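Local coordinates for protein transcriptional regulator, Crp/Fnr family (PDB 3DV8) that probably regulates transcription as a dimeric Crp/Fnr-type factor, pairing a cyclic nucleotide-binding-type sensor domain with a helix-turn-helix domain expected to bind DNA, at residues M137-I140 with E141-M144. Numbering follows the deposited sequence.
Sequences MWLI and EQIM
I140 and M144 lie side by side on one turn of helix 119-145, the long helix that in Crp/Fnr proteins joins the sensor domain to the helix-turn-helix domain and pairs the two subunits. The chi1 of I140 (-70°) sets CG2 anti to the backbone N, beside the carbonyl carbon, where it meets CG of selenomethionine M144 at 3.9 Å. This strip faces the dimer partner: I140 packs on V136 of the second subunit, and I143 and M144 pack on its M144 and I143. Four successive i to i+4 backbone hydrogen bonds run through these eight residues, among them I143 N to L139 O at 2.8 Å and M144 N to I140 O at 2.9 Å. The N-H of E141 is donated to M137 O, N to O 3.1 Å, and the E141 side chain folds back along the preceding turn, CG lying 3.3 Å from that same M137 O. Beyond CG the chain runs extended, carrying the carboxylate past the carbonyl with OE1 near CA of W138. An alanine at E141, lacking CG and the carboxylate, would probably leave the flank of the M137 carbonyl less covered and this side of the helix less negative. On another side of the helix, L139 and I143 touch through CG and CD1, 3.8 Å apart, and both reach strand 66-72, at L69 and I67. Q142 and the exposed W138 point the same way. In one of the two conformers modelled for Q142, its OE1 accepts a hydrogen bond from R151 NE on helix 148-163, which ties the amide to the next helix. In that conformer the amide plane is turned 54° from the indole, and NE2 approaches the six-membered ring obliquely, 3.4 Å from W138 CZ2.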
loop_
_atom_site.group_PDB
_atom_site.type_symbol
_atom_site.label_atom_id
_atom_site.label_comp_id
_atom_site.label_asym_id
_atom_site.label_seq_id
_atom_site.Cartn_x
_atom_site.Cartn_y
_atom_site.Cartn_z
HETATM N N MSE A 137 -3.037 -1.524 2.931
HETATM C CA MSE A 137 -2.974 -3.009 2.933
HETATM C C MSE A 137 -4.301 -3.670 3.304
HETATM O O MSE A 137 -4.586 -4.762 2.801
HETATM C CB MSE A 137 -1.830 -3.521 3.801
HETATM C CG MSE A 137 -0.453 -3.227 3.228
HETATM SE SE MSE A 137 0.020 -4.385 1.757
HETATM C CE MSE A 137 -0.929 -3.588 0.471
ATOM N N TRP A 138 -5.082 -3.031 4.186
ATOM C CA TRP A 138 -6.442 -3.490 4.491
ATOM C C TRP A 138 -7.305 -3.358 3.224
ATOM O O TRP A 138 -8.144 -4.233 2.960
ATOM C CB TRP A 138 -7.071 -2.739 5.676
ATOM C CG TRP A 138 -8.562 -2.971 5.799
ATOM C CD1 TRP A 138 -9.190 -4.069 6.328
ATOM C CD2 TRP A 138 -9.607 -2.086 5.348
ATOM N NE1 TRP A 138 -10.562 -3.920 6.239
ATOM C CE2 TRP A 138 -10.845 -2.716 5.643
ATOM C CE3 TRP A 138 -9.616 -0.818 4.725
ATOM C CZ2 TRP A 138 -12.088 -2.113 5.342
ATOM C CZ3 TRP A 138 -10.853 -0.217 4.414
ATOM C CH2 TRP A 138 -12.071 -0.870 4.729
ATOM N N LEU A 139 -7.079 -2.277 2.458
ATOM C CA LEU A 139 -7.768 -2.052 1.193
ATOM C C LEU A 139 -7.441 -3.138 0.156
ATOM O O LEU A 139 -8.367 -3.615 -0.496
ATOM C CB LEU A 139 -7.486 -0.652 0.637
ATOM C CG LEU A 139 -8.254 -0.220 -0.622
ATOM C CD1 LEU A 139 -9.746 -0.360 -0.460
ATOM C CD2 LEU A 139 -7.908 1.192 -0.962
ATOM N N ILE A 140 -6.167 -3.533 0.002
ATOM C CA ILE A 140 -5.817 -4.631 -0.940
ATOM C C ILE A 140 -6.540 -5.916 -0.522
ATOM O O ILE A 140 -7.162 -6.562 -1.361
ATOM C CB ILE A 140 -4.286 -4.910 -1.098
ATOM C CG1 ILE A 140 -3.599 -3.765 -1.846
ATOM C CG2 ILE A 140 -4.027 -6.215 -1.877
ATOM C CD1 ILE A 140 -2.202 -4.136 -2.450
ATOM N N GLU A 141 -6.473 -6.237 0.776
ATOM C CA GLU A 141 -7.163 -7.404 1.356
ATOM C C GLU A 141 -8.681 -7.375 1.101
ATOM O O GLU A 141 -9.256 -8.427 0.776
ATOM C CB GLU A 141 -6.853 -7.545 2.863
ATOM C CG GLU A 141 -5.382 -7.966 3.148
ATOM C CD GLU A 141 -4.932 -7.842 4.618
ATOM O OE1 GLU A 141 -5.732 -7.443 5.496
ATOM O OE2 GLU A 141 -3.744 -8.147 4.894
ATOM N N GLN A 142 -9.290 -6.177 1.196
ATOM C CA GLN A 142 -10.732 -6.004 0.968
ATOM C C GLN A 142 -11.042 -6.193 -0.526
ATOM O O GLN A 142 -11.920 -6.974 -0.882
ATOM C CB GLN A 142 -11.257 -4.634 1.461
ATOM C CG GLN A 142 -12.777 -4.633 1.719
ATOM C CD GLN A 142 -13.441 -3.241 1.818
ATOM O OE1 GLN A 142 -13.319 -2.399 0.922
ATOM N NE2 GLN A 142 -14.207 -3.037 2.886
ATOM N N ILE A 143 -10.306 -5.490 -1.396
ATOM C CA ILE A 143 -10.474 -5.567 -2.870
ATOM C C ILE A 143 -10.344 -6.988 -3.438
ATOM O O ILE A 143 -11.156 -7.412 -4.262
ATOM C CB ILE A 143 -9.428 -4.683 -3.609
ATOM C CG1 ILE A 143 -9.708 -3.196 -3.400
ATOM C CG2 ILE A 143 -9.434 -4.936 -5.104
ATOM C CD1 ILE A 143 -8.519 -2.330 -3.770
HETATM N N MSE A 144 -9.321 -7.709 -2.986
HETATM C CA MSE A 144 -9.018 -9.059 -3.481
HETATM C C MSE A 144 -9.927 -10.154 -2.949
HETATM O O MSE A 144 -10.501 -10.922 -3.729
HETATM C CB MSE A 144 -7.565 -9.427 -3.141
HETATM C CG MSE A 144 -6.501 -8.560 -3.789
HETATM SE SE MSE A 144 -6.277 -8.876 -5.672
HETATM C CE MSE A 144 -7.825 -8.047 -6.446
#